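Long-range contacts in odorant binding protein ASP5 (Apis mellifera, PDB 3R72), which probably binds and carries small hydrophobic odorant molecules in the honeybee antenna, within a helical, disulfide-bridged fold of the PBP/GOBP family: residues 36-41 with 107-112; 71-76 with 83-88. All blocks are in the same frame, centred on the assembly; numbering follows the deposited sequence.

Contact 1: residues 36-41 with 107-112; sequences GEFPDD and YVQCHY. With NBB (N-butyl-benzenesulfonamide), chain B.
F38 and Y112 form a T-shaped (edge-to-face) aromatic pair. It joins the loop after helix 27-32 to helix 100-114 of this insect odorant-binding fold. The edge of F38 points at the face of Y112, with centroids 5.3 Å apart and planes at 71°. F38 CE2 makes the closest approach, 3.6 Å from Y112 CG. Y112 holds CG anti to its backbone nitrogen (chi1 180°), and this sets its ring against F38 and G36. F38 CG is anti to its carbonyl carbon, which turns the ring toward helix 100-114. One of its faces is covered by the aliphatic part of Q109. Here CG makes a CH-pi contact, 3.7 Å from the F38 ring centroid and 20° off the normal. V108 adds looser packing through CG1. G36 has positive phi and is the C-prime residue of the Schellman motif that closes the preceding helix. Helix 107-112 also serves the ligand pocket. The imidazole of H111 lays one face on the benzene ring of n-butyl-benzenesulfonamide, and Y107 CE2 lies 3.8 Å from C2 of that ring. Near the surface, the phenol oxygen OH of Y112 rests 3.3 Å from CA of G36.

Contact 2: residues 71-76 with 83-88; sequences QLEITM and IGKEIV. With NBB (N-butyl-benzenesulfonamide), chain C.
The carboxylate of E73 lies at the partly exposed margin of the contact, and K85 reaches it at one oxygen. K85 NZ stands 2.9 Å from E73 OE2, a salt bridge whose hydrogen bond is weak. The second flat group is the benzene ring of n-butyl-benzenesulfonamide, beside another flank of helix 71-75. T75 CG2 comes over this ring near its rim, 3.5 Å from C5, and the amide oxygen of Q71 approaches C5 and C6 more loosely. The helices form an antiparallel hairpin, at 159° with axes 10.3 Å apart. L72 packs between them, against V88 and the backbone of G84. With CG between backbone N and carbonyl carbon (chi1 79°) and chi2 turned the same way, CD2 reaches to 3.5 Å from V88 CG2. G84 gives M76 a bare backbone: SD packs 3.9 Å from G84 CA, where a side chain would collide with the sulfur. T75 OG1 donates to Q71 O at 2.7 Å from above the carbonyl plane, and lies 2.9 Å from the ligand nitrogen N10. A valine at T75 would probably leave N10 without its polar neighbour and Q71 O without the hydroxyl bond. The contact is thus apolar between the helices, charged at its partly exposed margin and polar toward the ligand, where a hydroxyl tied to the backbone meets the sulfonamide.

In the fold
The centres of contacts 1 and 2 are 18 Å apart. Contact 2 is nested along the chain within the loop that contact 1 closes: 36-41 comes first, then 71-76, 83-88 and 107-112. Helices 81-91 and 100-114 follow each other and bring the contacts together. I87 and V88 of contact 2 pack on H111 of contact 1, and V88 also meets Y107. The disulfide between C91 and C110 ties the same two helices covalently. The pocket links them too. L72, Y107 and H111 line the site of one n-butyl-benzenesulfonamide, while T75 lines that of the second. Such a helical enclosure is consistent with odorant carriage.

Contact 1: residues 36-41 with 107-112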
loop_
_atom_site.group_PDB
_atom_site.type_symbol
_atom_site.label_atom_id
_atom_site.label_comp_id
_atom_site.label_asym_id
_atom_site.label_seq_id
_atom_site.Cartn_x
_atom_site.Cartn_y
_atom_site.Cartn_z
ATOM N N GLY A 36 9.569 9.050 -1.659
ATOM C CA GLY A 36 10.465 8.445 -0.678
ATOM C C GLY A 36 10.482 9.149 0.672
ATOM O O GLY A 36 11.376 8.904 1.484
ATOM N N GLU A 37 9.493 10.010 0.920
ATOM C CA GLU A 37 9.369 10.694 2.203
ATOM C C GLU A 37 8.563 9.801 3.133
ATOM O O GLU A 37 7.349 9.671 2.975
ATOM C CB GLU A 37 8.709 12.057 2.012
ATOM C CG GLU A 37 9.491 12.966 1.079
ATOM C CD GLU A 37 8.802 14.290 0.766
ATOM O OE1 GLU A 37 7.689 14.564 1.246
ATOM O OE2 GLU A 37 9.405 15.088 0.019
ATOM N N PHE A 38 9.256 9.172 4.081
ATOM C CA PHE A 38 8.658 8.272 5.065
ATOM C C PHE A 38 8.998 8.752 6.484
ATOM O O PHE A 38 9.785 8.137 7.207
ATOM C CB PHE A 38 9.133 6.834 4.837
ATOM C CG PHE A 38 8.592 6.218 3.577
ATOM C CD1 PHE A 38 7.293 5.763 3.518
ATOM C CD2 PHE A 38 9.378 6.096 2.457
ATOM C CE1 PHE A 38 6.797 5.181 2.376
ATOM C CE2 PHE A 38 8.879 5.510 1.305
ATOM C CZ PHE A 38 7.585 5.060 1.267
ATOM N N PRO A 39 8.407 9.871 6.904
ATOM C CA PRO A 39 8.653 10.337 8.265
ATOM C C PRO A 39 8.059 9.362 9.291
ATOM O O PRO A 39 7.127 8.581 8.991
ATOM C CB PRO A 39 7.916 11.669 8.308
ATOM C CG PRO A 39 6.804 11.504 7.299
ATOM C CD PRO A 39 7.424 10.709 6.194
ATOM N N ASP A 40 8.606 9.380 10.493
ATOM C CA ASP A 40 8.081 8.554 11.575
ATOM C C ASP A 40 6.839 9.208 12.171
ATOM O O ASP A 40 6.818 9.616 13.331
ATOM C CB ASP A 40 9.164 8.343 12.631
ATOM C CG ASP A 40 8.757 7.370 13.690
ATOM O OD1 ASP A 40 8.988 7.690 14.874
ATOM O OD2 ASP A 40 8.200 6.305 13.343
ATOM N N ASP A 41 5.794 9.289 11.358
ATOM C CA ASP A 41 4.572 10.028 11.647
ATOM C C ASP A 41 3.461 9.014 11.831
ATOM O O ASP A 41 3.036 8.372 10.878
ATOM C CB ASP A 41 4.286 10.979 10.478
ATOM C CG ASP A 41 3.067 11.838 10.680
ATOM O OD1 ASP A 41 2.072 11.342 11.224
ATOM O OD2 ASP A 41 3.090 13.009 10.258
ATOM N N TYR A 107 5.747 -2.330 5.849
ATOM C CA TYR A 107 5.515 -3.132 4.654
ATOM C C TYR A 107 5.512 -2.256 3.399
ATOM O O TYR A 107 6.129 -2.583 2.381
ATOM C CB TYR A 107 4.193 -3.919 4.807
ATOM C CG TYR A 107 3.948 -4.817 3.628
ATOM C CD1 TYR A 107 4.604 -6.038 3.543
ATOM C CD2 TYR A 107 3.132 -4.449 2.588
ATOM C CE1 TYR A 107 4.475 -6.860 2.455
ATOM C CE2 TYR A 107 2.983 -5.283 1.495
ATOM C CZ TYR A 107 3.673 -6.480 1.435
ATOM O OH TYR A 107 3.571 -7.289 0.340
ATOM N N VAL A 108 4.832 -1.120 3.480
ATOM C CA VAL A 108 4.802 -0.165 2.382
ATOM C C VAL A 108 6.226 0.317 2.045
ATOM O O VAL A 108 6.593 0.401 0.883
ATOM C CB VAL A 108 3.842 1.013 2.718
ATOM C CG1 VAL A 108 3.962 2.120 1.678
ATOM C CG2 VAL A 108 2.413 0.493 2.813
ATOM N N GLN A 109 7.024 0.618 3.060
ATOM C CA GLN A 109 8.418 1.017 2.856
ATOM C C GLN A 109 9.230 -0.102 2.206
ATOM O O GLN A 109 10.089 0.173 1.369
ATOM C CB GLN A 109 9.069 1.414 4.171
ATOM C CG GLN A 109 8.616 2.755 4.676
ATOM C CD GLN A 109 9.069 2.998 6.089
ATOM O OE1 GLN A 109 8.411 2.575 7.049
ATOM N NE2 GLN A 109 10.195 3.660 6.232
ATOM N N CYS A 110 8.977 -1.354 2.562
ATOM C CA CYS A 110 9.665 -2.469 1.915
ATOM C C CYS A 110 9.348 -2.497 0.426
ATOM O O CYS A 110 10.231 -2.666 -0.406
ATOM C CB CYS A 110 9.283 -3.795 2.564
ATOM S SG CYS A 110 10.107 -5.228 1.808
ATOM N N HIS A 111 8.086 -2.299 0.078
ATOM C CA HIS A 111 7.701 -2.244 -1.327
ATOM C C HIS A 111 8.418 -1.103 -2.056
ATOM O O HIS A 111 8.935 -1.289 -3.163
ATOM C CB HIS A 111 6.192 -2.073 -1.429
ATOM C CG HIS A 111 5.462 -3.351 -1.683
ATOM N ND1 HIS A 111 5.251 -4.354 -0.757
ATOM C CD2 HIS A 111 4.852 -3.758 -2.813
ATOM C CE1 HIS A 111 4.556 -5.330 -1.324
ATOM N NE2 HIS A 111 4.304 -4.991 -2.573
ATOM N N TYR A 112 8.434 0.080 -1.455
ATOM C CA TYR A 112 9.135 1.217 -2.030
ATOM C C TYR A 112 10.599 0.875 -2.303
ATOM O O TYR A 112 11.111 1.114 -3.404
ATOM C CB TYR A 112 9.036 2.433 -1.094
ATOM C CG TYR A 112 9.757 3.647 -1.650
ATOM C CD1 TYR A 112 9.114 4.544 -2.500
ATOM C CD2 TYR A 112 11.095 3.870 -1.372
ATOM C CE1 TYR A 112 9.784 5.631 -3.033
ATOM C CE2 TYR A 112 11.763 4.943 -1.908
ATOM C CZ TYR A 112 11.102 5.820 -2.729
ATOM O OH TYR A 112 11.752 6.904 -3.273
HETATM O O1S NBB B . -1.952 -3.347 0.086
HETATM S S NBB B . -1.769 -2.511 -1.043
HETATM O O2S NBB B . -2.573 -1.320 -1.073
HETATM N N10 NBB B . -2.113 -3.396 -2.331
HETATM C C11 NBB B . -1.444 -4.660 -2.555
HETATM C C12 NBB B . -1.191 -4.914 -4.028
HETATM C C13 NBB B . -0.140 -3.990 -4.644
HETATM C C14 NBB B . 1.246 -4.338 -4.145
HETATM C C4 NBB B . -0.188 -2.090 -1.139
HETATM C C5 NBB B . 0.215 -1.226 -2.161
HETATM C C6 NBB B . 1.558 -0.842 -2.291
HETATM C C1 NBB B . 2.523 -1.303 -1.410
HETATM C C2 NBB B . 2.143 -2.138 -0.385
HETATM C C3 NBB B . 0.813 -2.532 -0.248
#

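Contact 2: residues 71-76 with 83-88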
loop_
_atom_site.group_PDB
_atom_site.type_symbol
_atom_site.label_atom_id
_atom_site.label_comp_id
_atom_site.label_asym_id
_atom_site.label_seq_id
_atom_site.Cartn_x
_atom_site.Cartn_y
_atom_site.Cartn_z
ATOM N N GLN A 71 -4.813 -8.740 -5.344
ATOM C CA GLN A 71 -4.971 -7.326 -5.676
ATOM C C GLN A 71 -3.975 -6.895 -6.731
ATOM O O GLN A 71 -4.328 -6.160 -7.654
ATOM C CB GLN A 71 -4.865 -6.444 -4.435
ATOM C CG GLN A 71 -6.064 -6.559 -3.503
ATOM C CD GLN A 71 -7.324 -5.862 -4.023
ATOM O OE1 GLN A 71 -7.356 -5.324 -5.117
ATOM N NE2 GLN A 71 -8.339 -5.793 -3.180
ATOM N N LEU A 72 -2.723 -7.329 -6.624
ATOM C CA LEU A 72 -1.752 -6.934 -7.630
ATOM C C LEU A 72 -2.121 -7.552 -8.995
ATOM O O LEU A 72 -1.971 -6.894 -10.021
ATOM C CB LEU A 72 -0.324 -7.178 -7.171
ATOM C CG LEU A 72 0.282 -8.567 -7.215
ATOM C CD1 LEU A 72 0.731 -8.926 -8.639
ATOM C CD2 LEU A 72 1.431 -8.684 -6.224
ATOM N N GLU A 73 -2.662 -8.767 -9.000
ATOM C CA GLU A 73 -3.100 -9.402 -10.245
ATOM C C GLU A 73 -4.252 -8.657 -10.916
ATOM O O GLU A 73 -4.321 -8.612 -12.138
ATOM C CB GLU A 73 -3.492 -10.866 -10.009
ATOM C CG GLU A 73 -2.282 -11.752 -9.693
ATOM C CD GLU A 73 -2.629 -13.145 -9.160
ATOM O OE1 GLU A 73 -3.740 -13.323 -8.616
ATOM O OE2 GLU A 73 -1.771 -14.058 -9.240
ATOM N N ILE A 74 -5.141 -8.067 -10.119
ATOM C CA ILE A 74 -6.300 -7.345 -10.651
ATOM C C ILE A 74 -6.028 -5.868 -10.938
ATOM O O ILE A 74 -6.860 -5.209 -11.567
ATOM C CB ILE A 74 -7.518 -7.436 -9.694
ATOM C CG1 ILE A 74 -8.796 -7.029 -10.420
ATOM C CG2 ILE A 74 -7.338 -6.543 -8.488
ATOM C CD1 ILE A 74 -9.119 -7.912 -11.548
ATOM N N THR A 75 -4.901 -5.329 -10.463
ATOM C CA THR A 75 -4.625 -3.898 -10.636
ATOM C C THR A 75 -3.330 -3.495 -11.329
ATOM O O THR A 75 -3.211 -2.349 -11.744
ATOM C CB THR A 75 -4.686 -3.147 -9.286
ATOM O OG1 THR A 75 -3.641 -3.618 -8.429
ATOM C CG2 THR A 75 -6.048 -3.307 -8.609
ATOM N N MET A 76 -2.340 -4.379 -11.415
ATOM C CA MET A 76 -1.089 -4.004 -12.076
ATOM C C MET A 76 -1.189 -4.212 -13.570
ATOM O O MET A 76 -1.891 -5.117 -14.020
ATOM C CB MET A 76 0.076 -4.822 -11.551
ATOM C CG MET A 76 0.475 -4.475 -10.139
ATOM S SD MET A 76 2.071 -5.147 -9.692
ATOM C CE MET A 76 3.174 -3.880 -10.307
ATOM N N ILE A 83 6.976 -9.027 -11.757
ATOM C CA ILE A 83 7.833 -8.161 -10.967
ATOM C C ILE A 83 7.143 -7.828 -9.634
ATOM O O ILE A 83 7.782 -7.854 -8.580
ATOM C CB ILE A 83 8.207 -6.856 -11.734
ATOM C CG1 ILE A 83 9.096 -7.153 -12.951
ATOM C CG2 ILE A 83 8.865 -5.843 -10.810
ATOM C CD1 ILE A 83 10.015 -8.351 -12.818
ATOM N N GLY A 84 5.847 -7.537 -9.671
ATOM C CA GLY A 84 5.116 -7.284 -8.436
ATOM C C GLY A 84 5.079 -8.490 -7.508
ATOM O O GLY A 84 5.228 -8.350 -6.289
ATOM N N LYS A 85 4.867 -9.680 -8.066
ATOM C CA LYS A 85 4.898 -10.902 -7.258
ATOM C C LYS A 85 6.260 -11.087 -6.598
ATOM O O LYS A 85 6.342 -11.556 -5.470
ATOM C CB LYS A 85 4.530 -12.136 -8.086
ATOM C CG LYS A 85 3.070 -12.230 -8.431
ATOM C CD LYS A 85 2.744 -13.453 -9.275
ATOM C CE LYS A 85 1.238 -13.579 -9.453
ATOM N NZ LYS A 85 0.846 -14.659 -10.394
ATOM N N GLU A 86 7.338 -10.737 -7.299
ATOM C CA GLU A 86 8.678 -10.846 -6.741
ATOM C C GLU A 86 8.899 -9.854 -5.610
ATOM O O GLU A 86 9.592 -10.177 -4.647
ATOM C CB GLU A 86 9.725 -10.699 -7.841
ATOM C CG GLU A 86 9.711 -11.865 -8.795
ATOM C CD GLU A 86 10.748 -11.749 -9.874
ATOM O OE1 GLU A 86 11.651 -12.573 -9.871
ATOM O OE2 GLU A 86 10.652 -10.871 -10.748
ATOM N N ILE A 87 8.293 -8.677 -5.696
ATOM C CA ILE A 87 8.373 -7.723 -4.589
ATOM C C ILE A 87 7.639 -8.255 -3.361
ATOM O O ILE A 87 8.171 -8.222 -2.251
ATOM C CB ILE A 87 7.839 -6.337 -4.993
ATOM C CG1 ILE A 87 8.741 -5.698 -6.053
ATOM C CG2 ILE A 87 7.724 -5.428 -3.760
ATOM C CD1 ILE A 87 8.197 -4.393 -6.633
ATOM N N VAL A 88 6.436 -8.779 -3.552
ATOM C CA VAL A 88 5.696 -9.385 -2.440
ATOM C C VAL A 88 6.478 -10.558 -1.851
ATOM O O VAL A 88 6.560 -10.726 -0.626
ATOM C CB VAL A 88 4.293 -9.840 -2.878
ATOM C CG1 VAL A 88 3.580 -10.544 -1.724
ATOM C CG2 VAL A 88 3.482 -8.619 -3.359
HETATM O O1S NBB C . -2.392 -0.003 -4.948
HETATM S S NBB C . -3.123 -1.109 -5.499
HETATM O O2S NBB C . -3.126 -2.276 -4.662
HETATM N N10 NBB C . -2.433 -1.503 -6.886
HETATM C C11 NBB C . -2.274 -0.511 -7.935
HETATM C C12 NBB C . -1.135 -0.875 -8.877
HETATM C C13 NBB C . -1.178 -0.063 -10.163
HETATM C C14 NBB C . -0.826 1.385 -9.923
HETATM C C4 NBB C . -4.663 -0.690 -5.803
HETATM C C5 NBB C . -5.721 -1.592 -5.618
HETATM C C6 NBB C . -7.046 -1.239 -5.887
HETATM C C1 NBB C . -7.326 0.030 -6.376
HETATM C C2 NBB C . -6.292 0.930 -6.570
HETATM C C3 NBB C . -4.973 0.576 -6.286
#